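Protein ppBat (Bacteroides thetaiotaomicron VPI-5482, PDB 3CNE) binds flavin derivatives such as lumichrome, riboflavin, FMN and FAD as a homodimer, and may serve as a flavin storage protein. Local coordinates at residues Asp68-Ser73 and Glu95-Phe100; His63-Asp68 and Lys103-Ile108; Gly125-Val130 and Ile142-Lys147. All blocks are in the same frame, centred on the assembly; numbering follows the deposited sequence.

Contact 1: Asp68-Ser73 and Glu95-Phe100; sequences DALVFS and EVIKTF
Leu70 and Phe100 form the centre of a buried, largely apolar packing of strand on helix, in which strand 69-73 is covered by helix 88-102 within a beta-alpha-beta unit. The two segments run roughly opposite ways, at 141° between their N-to-C directions, as expected where a helix returns the chain between two parallel strands. Their axes come within 9.6 Å of each other, a gap filled by side chains with no hydrogen bond across it.

Leu70 lies over one face of the Phe100 ring and touches it at two points. Its CD1 makes a CH-pi contact with the ring, 3.9 Å from the Phe100 centroid and only 23° off the normal, though displaced toward the rim. On the same face, Leu70 CB rests 3.6 Å from Phe100 CD2. With CG opposite the backbone N (chi1 -174°), CD1 is carried out over the ring; CB meets the ring whatever the torsion. The same CD1 also meets the preceding helical turn, lying 4.0 Å from Val96 CG1 and 4.2 Å from Ile97 CG1, so one methyl is shared by three helix residues. At the far end of the ring, Phe100 CE2 approaches Ala69 O obliquely, at 3.5 Å.

The surroundings extend this packing into a layered alpha/beta core. Phe117 of helix 113-119 touches both Leu70 and Ile97, while Met107 of the adjoining strand 106-110 packs on Phe100. On the other side of the sheet, Val71 meets Tyr21 and Phe25 of helix 15-27, leaving strand 69-73 sandwiched between helices.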
loop_
_atom_site.group_PDB
_atom_site.type_symbol
_atom_site.label_atom_id
_atom_site.label_comp_id
_atom_site.label_asym_id
_atom_site.label_seq_id
_atom_site.Cartn_x
_atom_site.Cartn_y
_atom_site.Cartn_z
ATOM N N ASP A 68 9.722 -20.700 -0.564
ATOM C CA ASP A 68 9.188 -21.291 -1.794
ATOM C C ASP A 68 9.099 -20.264 -2.930
ATOM O O ASP A 68 8.946 -20.609 -4.096
ATOM C CB ASP A 68 7.808 -21.857 -1.496
ATOM C CG ASP A 68 7.858 -22.954 -0.451
ATOM O OD1 ASP A 68 8.249 -24.077 -0.804
ATOM O OD2 ASP A 68 7.556 -22.693 0.723
ATOM N N ALA A 69 9.154 -18.985 -2.548
ATOM C CA ALA A 69 8.832 -17.884 -3.445
ATOM C C ALA A 69 9.606 -16.655 -3.017
ATOM O O ALA A 69 9.898 -16.488 -1.840
ATOM C CB ALA A 69 7.327 -17.576 -3.432
ATOM N N LEU A 70 9.937 -15.823 -4.002
ATOM C CA LEU A 70 10.500 -14.505 -3.777
ATOM C C LEU A 70 9.573 -13.483 -4.416
ATOM O O LEU A 70 9.144 -13.657 -5.567
ATOM C CB LEU A 70 11.887 -14.416 -4.388
ATOM C CG LEU A 70 12.764 -13.169 -4.188
ATOM C CD1 LEU A 70 14.222 -13.521 -4.398
ATOM C CD2 LEU A 70 12.389 -12.097 -5.212
ATOM N N VAL A 71 9.253 -12.431 -3.659
ATOM C CA VAL A 71 8.601 -11.237 -4.204
ATOM C C VAL A 71 9.619 -10.091 -4.256
ATOM O O VAL A 71 10.291 -9.809 -3.265
ATOM C CB VAL A 71 7.376 -10.771 -3.362
ATOM C CG1 VAL A 71 6.901 -9.433 -3.806
ATOM C CG2 VAL A 71 6.217 -11.792 -3.470
ATOM N N PHE A 72 9.762 -9.466 -5.421
ATOM C CA PHE A 72 10.579 -8.257 -5.511
ATOM C C PHE A 72 9.648 -7.056 -5.581
ATOM O O PHE A 72 8.948 -6.842 -6.584
ATOM C CB PHE A 72 11.515 -8.235 -6.721
ATOM C CG PHE A 72 12.381 -6.996 -6.750
ATOM C CD1 PHE A 72 13.538 -6.925 -5.967
ATOM C CD2 PHE A 72 12.000 -5.878 -7.479
ATOM C CE1 PHE A 72 14.342 -5.737 -5.936
ATOM C CE2 PHE A 72 12.794 -4.720 -7.482
ATOM C CZ PHE A 72 13.960 -4.655 -6.699
ATOM N N SER A 73 9.649 -6.281 -4.510
ATOM C CA SER A 73 8.738 -5.152 -4.400
ATOM C C SER A 73 9.521 -3.869 -4.718
ATOM O O SER A 73 10.383 -3.426 -3.956
ATOM C CB SER A 73 8.102 -5.127 -3.006
ATOM O OG SER A 73 6.852 -4.452 -3.024
ATOM N N GLU A 95 22.792 -11.804 -5.711
ATOM C CA GLU A 95 23.087 -13.134 -5.217
ATOM C C GLU A 95 21.799 -13.889 -4.867
ATOM O O GLU A 95 21.573 -15.023 -5.310
ATOM C CB GLU A 95 23.974 -13.049 -3.970
ATOM C CG GLU A 95 24.626 -14.385 -3.646
ATOM C CD GLU A 95 25.341 -14.423 -2.304
ATOM O OE1 GLU A 95 26.153 -13.496 -2.020
ATOM O OE2 GLU A 95 25.095 -15.418 -1.552
ATOM N N VAL A 96 20.963 -13.243 -4.072
ATOM C CA VAL A 96 19.726 -13.855 -3.588
ATOM C C VAL A 96 18.751 -14.148 -4.716
ATOM O O VAL A 96 18.091 -15.178 -4.715
ATOM C CB VAL A 96 19.065 -12.993 -2.485
ATOM C CG1 VAL A 96 17.612 -13.390 -2.291
ATOM C CG2 VAL A 96 19.862 -13.117 -1.149
ATOM N N ILE A 97 18.666 -13.251 -5.688
ATOM C CA ILE A 97 17.730 -13.456 -6.809
ATOM C C ILE A 97 18.216 -14.612 -7.686
ATOM O O ILE A 97 17.417 -15.455 -8.130
ATOM C CB ILE A 97 17.560 -12.205 -7.640
ATOM C CG1 ILE A 97 16.719 -11.165 -6.873
ATOM C CG2 ILE A 97 16.937 -12.517 -8.985
ATOM C CD1 ILE A 97 16.775 -9.806 -7.542
ATOM N N LYS A 98 19.523 -14.634 -7.938
ATOM C CA LYS A 98 20.126 -15.733 -8.716
ATOM C C LYS A 98 19.856 -17.070 -8.045
ATOM O O LYS A 98 19.421 -18.004 -8.700
ATOM C CB LYS A 98 21.626 -15.517 -8.929
ATOM C CG LYS A 98 22.221 -16.387 -10.062
ATOM C CD LYS A 98 23.749 -16.226 -10.120
ATOM C CE LYS A 98 24.409 -17.203 -11.138
ATOM N NZ LYS A 98 24.861 -16.515 -12.382
ATOM N N THR A 99 20.114 -17.155 -6.746
ATOM C CA THR A 99 19.947 -18.392 -6.008
ATOM C C THR A 99 18.498 -18.890 -6.018
ATOM O O THR A 99 18.253 -20.042 -6.333
ATOM C CB THR A 99 20.449 -18.240 -4.588
ATOM O OG1 THR A 99 21.830 -17.880 -4.629
ATOM C CG2 THR A 99 20.274 -19.525 -3.804
ATOM N N PHE A 100 17.541 -18.017 -5.696
ATOM C CA PHE A 100 16.129 -18.380 -5.803
ATOM C C PHE A 100 15.756 -18.925 -7.192
ATOM O O PHE A 100 15.061 -19.924 -7.293
ATOM C CB PHE A 100 15.247 -17.173 -5.456
ATOM C CG PHE A 100 14.877 -17.084 -3.993
ATOM C CD1 PHE A 100 15.778 -16.591 -3.058
ATOM C CD2 PHE A 100 13.613 -17.500 -3.555
ATOM C CE1 PHE A 100 15.419 -16.491 -1.698
ATOM C CE2 PHE A 100 13.243 -17.388 -2.211
ATOM C CZ PHE A 100 14.143 -16.905 -1.283
#

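Contact 2: His63-Asp68 and Lys103-Ile108; sequences HEDEFD and KGKMMI
Lys105, whose backbone N closes the Schellman motif onto Phe100 O with Gly104 as C-prime residue, reaches across to Asp65, Phe67 and Asp68 where helix 88-102 gives way to strand 106-110. Lys105 CB starts 3.5 Å from Asp68 O. The chain then bends at chi2 (-76°) and runs extended beyond it, so that Lys105 CD passes 3.3 Å from Phe67 O and CE packs beside the same oxygen. At the tip, Lys105 NZ donates to Phe67 O over 2.7 Å, nearly along the C=O axis. The same nitrogen forms a salt bridge with Asp65 OD1 at 3.1 Å, meeting that oxygen on its anti side and close to the carboxylate plane. Lys103 completes the network differently: its NZ comes from above the plane, 50° out of it, to Asp65 OD2 at 3.3 Å. One carboxylate is therefore shared by two ammonium groups, each on its own oxygen.

A methionine in place of Lys105 would probably leave Phe67 O without this donor and cost Asp65 OD1 its salt bridge, leaving the Lys103 link to OD2. The selenomethionine Met106 offers its backbone N to Asp68 O over 3.1 Å, in the carbonyl plane and on a lone pair.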
loop_
_atom_site.group_PDB
_atom_site.type_symbol
_atom_site.label_atom_id
_atom_site.label_comp_id
_atom_site.label_asym_id
_atom_site.label_seq_id
_atom_site.Cartn_x
_atom_site.Cartn_y
_atom_site.Cartn_z
ATOM N N HIS A 63 19.940 -18.882 3.213
ATOM C CA HIS A 63 18.649 -19.423 3.665
ATOM C C HIS A 63 17.569 -19.423 2.578
ATOM O O HIS A 63 16.381 -19.539 2.882
ATOM C CB HIS A 63 18.134 -18.664 4.898
ATOM C CG HIS A 63 19.060 -18.693 6.076
ATOM N ND1 HIS A 63 20.057 -17.755 6.263
ATOM C CD2 HIS A 63 19.117 -19.520 7.147
ATOM C CE1 HIS A 63 20.697 -18.012 7.391
ATOM N NE2 HIS A 63 20.150 -19.081 7.944
ATOM N N GLU A 64 17.974 -19.290 1.317
ATOM C CA GLU A 64 17.010 -19.201 0.223
ATOM C C GLU A 64 16.137 -20.465 0.086
ATOM O O GLU A 64 14.985 -20.392 -0.352
ATOM C CB GLU A 64 17.709 -18.891 -1.106
ATOM C CG GLU A 64 18.554 -17.607 -1.129
ATOM C CD GLU A 64 20.007 -17.813 -0.706
ATOM O OE1 GLU A 64 20.300 -18.814 -0.018
ATOM O OE2 GLU A 64 20.863 -16.964 -1.060
ATOM N N ASP A 65 16.696 -21.620 0.451
ATOM C CA ASP A 65 15.977 -22.894 0.318
ATOM C C ASP A 65 14.948 -23.063 1.449
ATOM O O ASP A 65 14.235 -24.054 1.515
ATOM C CB ASP A 65 16.971 -24.066 0.260
ATOM C CG ASP A 65 16.654 -25.058 -0.850
ATOM O OD1 ASP A 65 15.490 -25.114 -1.348
ATOM O OD2 ASP A 65 17.578 -25.820 -1.219
ATOM N N GLU A 66 14.854 -22.060 2.316
ATOM C CA GLU A 66 13.879 -22.027 3.397
ATOM C C GLU A 66 12.556 -21.441 2.908
ATOM O O GLU A 66 11.565 -21.423 3.633
ATOM C CB GLU A 66 14.408 -21.112 4.484
ATOM C CG GLU A 66 14.501 -21.723 5.853
ATOM C CD GLU A 66 15.616 -21.080 6.646
ATOM O OE1 GLU A 66 16.788 -21.511 6.462
ATOM O OE2 GLU A 66 15.324 -20.145 7.438
ATOM N N PHE A 67 12.556 -20.939 1.680
ATOM C CA PHE A 67 11.396 -20.249 1.137
ATOM C C PHE A 67 10.975 -20.911 -0.167
ATOM O O PHE A 67 11.761 -21.634 -0.777
ATOM C CB PHE A 67 11.715 -18.773 0.945
ATOM C CG PHE A 67 11.905 -18.022 2.238
ATOM C CD1 PHE A 67 10.833 -17.399 2.860
ATOM C CD2 PHE A 67 13.164 -17.942 2.835
ATOM C CE1 PHE A 67 11.011 -16.693 4.062
ATOM C CE2 PHE A 67 13.346 -17.239 4.034
ATOM C CZ PHE A 67 12.269 -16.614 4.643
ATOM N N ASP A 68 9.722 -20.700 -0.564
ATOM C CA ASP A 68 9.188 -21.291 -1.794
ATOM C C ASP A 68 9.099 -20.264 -2.930
ATOM O O ASP A 68 8.946 -20.609 -4.096
ATOM C CB ASP A 68 7.808 -21.857 -1.496
ATOM C CG ASP A 68 7.858 -22.954 -0.451
ATOM O OD1 ASP A 68 8.249 -24.077 -0.804
ATOM O OD2 ASP A 68 7.556 -22.693 0.723
ATOM N N LYS A 103 17.251 -22.244 -7.979
ATOM C CA LYS A 103 16.631 -23.318 -7.209
ATOM C C LYS A 103 15.179 -23.559 -7.583
ATOM O O LYS A 103 14.470 -24.291 -6.892
ATOM C CB LYS A 103 16.797 -23.110 -5.699
ATOM C CG LYS A 103 18.228 -23.197 -5.209
ATOM C CD LYS A 103 18.305 -23.013 -3.680
ATOM C CE LYS A 103 19.758 -22.960 -3.193
ATOM N NZ LYS A 103 20.042 -23.775 -1.964
ATOM N N GLY A 104 14.734 -22.928 -8.666
ATOM C CA GLY A 104 13.393 -23.170 -9.205
ATOM C C GLY A 104 12.252 -22.608 -8.372
ATOM O O GLY A 104 11.116 -23.093 -8.455
ATOM N N LYS A 105 12.532 -21.562 -7.591
ATOM C CA LYS A 105 11.502 -20.956 -6.740
ATOM C C LYS A 105 10.595 -20.054 -7.552
ATOM O O LYS A 105 10.963 -19.610 -8.630
ATOM C CB LYS A 105 12.126 -20.206 -5.570
ATOM C CG LYS A 105 13.219 -20.989 -4.831
ATOM C CD LYS A 105 12.606 -22.048 -3.936
ATOM C CE LYS A 105 13.635 -22.730 -3.063
ATOM N NZ LYS A 105 12.890 -23.652 -2.159
HETATM N N MSE A 106 9.391 -19.804 -7.048
HETATM C CA MSE A 106 8.481 -18.899 -7.710
HETATM C C MSE A 106 8.983 -17.441 -7.579
HETATM O O MSE A 106 9.269 -16.980 -6.474
HETATM C CB MSE A 106 7.099 -19.072 -7.099
HETATM C CG MSE A 106 6.041 -18.158 -7.631
HETATM SE SE MSE A 106 4.332 -18.608 -6.754
HETATM C CE MSE A 106 4.998 -19.777 -5.321
HETATM N N MSE A 107 9.118 -16.759 -8.725
HETATM C CA MSE A 107 9.681 -15.403 -8.803
HETATM C C MSE A 107 8.564 -14.435 -9.160
HETATM O O MSE A 107 7.953 -14.542 -10.225
HETATM C CB MSE A 107 10.797 -15.299 -9.845
HETATM C CG MSE A 107 11.840 -16.375 -9.809
HETATM SE SE MSE A 107 12.706 -16.501 -8.087
HETATM C CE MSE A 107 13.788 -14.863 -8.135
ATOM N N ILE A 108 8.315 -13.499 -8.255
ATOM C CA ILE A 108 7.180 -12.588 -8.327
ATOM C C ILE A 108 7.689 -11.136 -8.210
ATOM O O ILE A 108 8.503 -10.812 -7.344
ATOM C CB ILE A 108 6.158 -12.833 -7.182
ATOM C CG1 ILE A 108 5.555 -14.246 -7.251
ATOM C CG2 ILE A 108 5.037 -11.756 -7.213
ATOM C CD1 ILE A 108 5.240 -14.844 -5.883
#

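Contact 3: Gly125-Val130 and Ile142-Lys147; sequences GKKVAV and IATDEK
The peptide groups of Lys126, Val128 and Ile142 are the flat groups that meet here, and each carbonyl receives its N-H differently. Ile142 O is met by Val128 N at 3.0 Å from above the carbonyl plane, 47° out of it. At Lys126 O the donor is Ile142 N, only 2.6 Å away and tilted 34° from the plane. Val128 O instead takes Thr144 N almost end-on, at 3.0 Å. These three bonds define a short parallel two-stranded sheet, separate from the main one, with Lys127 beside Ile142 and Val128 beside Ala143.

On one face of this ribbon, Lys127 CG lies 3.9 Å from Ile142 CG2, the two side chains lying at a slant to each other; Lys127 uses its aliphatic part while its ammonium end leads away. The same Lys127 CG also meets Thr144 CG2. The other face carries Val128 and Ala143, and there Val130 CG1 touches Ala143 CB at 4.0 Å. At one end, Ile142 CD1 reaches Gly125 O, 3.4 Å away; at the other, Ala129 CB sits 3.6 Å from Glu146 O.

Thr144 holds its OG1 between its own backbone N and carbonyl carbon (chi1 73°), where it accepts from Glu146 N in an ST turn; the hydroxyl is also hydrogen-bonded to Glu149. Beyond the turn, the side chain of Lys147 lies about 7 Å from the bound FMN, near the riboflavin-binding Asn161 and Trp164.

Every direct hydrogen bond joining the two segments is backbone to backbone, and the side chains meet through carbon. The pairing is therefore likely to depend little on side-chain charge.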
loop_
_atom_site.group_PDB
_atom_site.type_symbol
_atom_site.label_atom_id
_atom_site.label_comp_id
_atom_site.label_asym_id
_atom_site.label_seq_id
_atom_site.Cartn_x
_atom_site.Cartn_y
_atom_site.Cartn_z
ATOM N N GLY A 125 14.720 -16.710 -21.881
ATOM C CA GLY A 125 13.608 -17.247 -22.683
ATOM C C GLY A 125 12.199 -17.154 -22.112
ATOM O O GLY A 125 11.263 -17.727 -22.678
ATOM N N LYS A 126 12.027 -16.429 -21.006
ATOM C CA LYS A 126 10.702 -16.310 -20.391
ATOM C C LYS A 126 10.109 -14.962 -20.693
ATOM O O LYS A 126 10.826 -13.951 -20.733
ATOM C CB LYS A 126 10.766 -16.482 -18.866
ATOM C CG LYS A 126 11.387 -17.789 -18.383
ATOM C CD LYS A 126 10.467 -18.983 -18.646
ATOM C CE LYS A 126 11.261 -20.266 -18.596
ATOM N NZ LYS A 126 10.446 -21.429 -18.987
ATOM N N LYS A 127 8.794 -14.950 -20.896
ATOM C CA LYS A 127 8.060 -13.711 -21.056
ATOM C C LYS A 127 7.925 -13.013 -19.717
ATOM O O LYS A 127 7.615 -13.650 -18.701
ATOM C CB LYS A 127 6.689 -13.965 -21.670
ATOM C CG LYS A 127 6.753 -14.130 -23.196
ATOM C CD LYS A 127 5.434 -14.663 -23.748
ATOM C CE LYS A 127 5.215 -16.115 -23.329
ATOM N NZ LYS A 127 3.784 -16.558 -23.525
ATOM N N VAL A 128 8.186 -11.716 -19.718
ATOM C CA VAL A 128 8.039 -10.897 -18.517
ATOM C C VAL A 128 7.316 -9.615 -18.837
ATOM O O VAL A 128 7.441 -9.074 -19.944
ATOM C CB VAL A 128 9.395 -10.519 -17.849
ATOM C CG1 VAL A 128 10.087 -11.740 -17.259
ATOM C CG2 VAL A 128 10.323 -9.742 -18.823
ATOM N N ALA A 129 6.564 -9.131 -17.857
ATOM C CA ALA A 129 5.983 -7.808 -17.910
ATOM C C ALA A 129 6.880 -6.912 -17.063
ATOM O O ALA A 129 7.417 -7.327 -16.024
ATOM C CB ALA A 129 4.581 -7.812 -17.380
ATOM N N VAL A 130 7.041 -5.688 -17.540
ATOM C CA VAL A 130 8.027 -4.762 -17.018
ATOM C C VAL A 130 7.521 -3.363 -17.301
ATOM O O VAL A 130 6.752 -3.152 -18.257
ATOM C CB VAL A 130 9.420 -5.026 -17.647
ATOM C CG1 VAL A 130 9.417 -4.775 -19.144
ATOM C CG2 VAL A 130 10.507 -4.206 -16.978
ATOM N N ILE A 142 11.969 -12.198 -22.343
ATOM C CA ILE A 142 11.204 -11.695 -23.467
ATOM C C ILE A 142 10.178 -10.670 -22.965
ATOM O O ILE A 142 9.106 -11.045 -22.512
ATOM C CB ILE A 142 10.481 -12.885 -24.177
ATOM C CG1 ILE A 142 11.524 -13.885 -24.703
ATOM C CG2 ILE A 142 9.519 -12.388 -25.278
ATOM C CD1 ILE A 142 10.979 -15.276 -25.019
ATOM N N ALA A 143 10.497 -9.380 -23.046
ATOM C CA ALA A 143 9.580 -8.360 -22.523
ATOM C C ALA A 143 8.358 -8.188 -23.408
ATOM O O ALA A 143 8.466 -8.089 -24.632
ATOM C CB ALA A 143 10.287 -7.026 -22.347
ATOM N N THR A 144 7.192 -8.142 -22.782
ATOM C CA THR A 144 5.958 -7.870 -23.511
ATOM C C THR A 144 5.371 -6.526 -23.082
ATOM O O THR A 144 5.872 -5.881 -22.152
ATOM C CB THR A 144 4.928 -9.015 -23.359
ATOM O OG1 THR A 144 4.368 -9.000 -22.052
ATOM C CG2 THR A 144 5.562 -10.400 -23.625
ATOM N N ASP A 145 4.322 -6.099 -23.782
ATOM C CA ASP A 145 3.562 -4.899 -23.421
ATOM C C ASP A 145 2.356 -5.254 -22.553
ATOM O O ASP A 145 1.546 -4.389 -22.232
ATOM C CB ASP A 145 3.060 -4.163 -24.676
ATOM C CG ASP A 145 4.183 -3.608 -25.542
ATOM O OD1 ASP A 145 5.273 -3.264 -25.024
ATOM O OD2 ASP A 145 3.946 -3.505 -26.770
ATOM N N GLU A 146 2.235 -6.524 -22.178
ATOM C CA GLU A 146 1.100 -6.984 -21.358
ATOM C C GLU A 146 1.135 -6.420 -19.941
ATOM O O GLU A 146 2.203 -6.024 -19.452
ATOM C CB GLU A 146 1.016 -8.516 -21.329
ATOM C CG GLU A 146 0.683 -9.135 -22.680
ATOM C CD GLU A 146 -0.507 -8.464 -23.343
ATOM O OE1 GLU A 146 -1.631 -8.593 -22.806
ATOM O OE2 GLU A 146 -0.310 -7.799 -24.389
ATOM N N LYS A 147 -0.046 -6.413 -19.307
ATOM C CA LYS A 147 -0.251 -5.878 -17.965
ATOM C C LYS A 147 0.444 -6.749 -16.927
ATOM O O LYS A 147 0.930 -6.251 -15.908
ATOM C CB LYS A 147 -1.745 -5.786 -17.629
ATOM C CG LYS A 147 -2.498 -4.624 -18.264
ATOM C CD LYS A 147 -3.948 -4.613 -17.803
ATOM C CE LYS A 147 -4.809 -3.649 -18.588
ATOM N NZ LYS A 147 -4.729 -2.279 -18.027
HETATM O O HOH W 1 6.709 -3.208 -21.073
#

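Overall arrangement
Contacts 1 and 2 adjoin, with centres about 6 Å apart and Asp68 in common: contact 1 joins strand 69-73 to helix 88-102 of a beta-alpha-beta unit, and contact 2 ties the loop leading into that strand to strand 106-110. Probable backbone hydrogen bonds, such as Leu70 N to Met106 O, join these strands. Along the chain, contact 1 falls between the segments of contact 2. Contact 3 follows later, its centre about 18 Å from that of contact 1 and about 21 Å from that of contact 2. Contacts 1 and 2 thus belong to the main sheet and its helix; contact 3 makes a separate two-stranded sheet of the same DJ-1/PfpI domain, and Lys147 beyond it comes near the bound FMN.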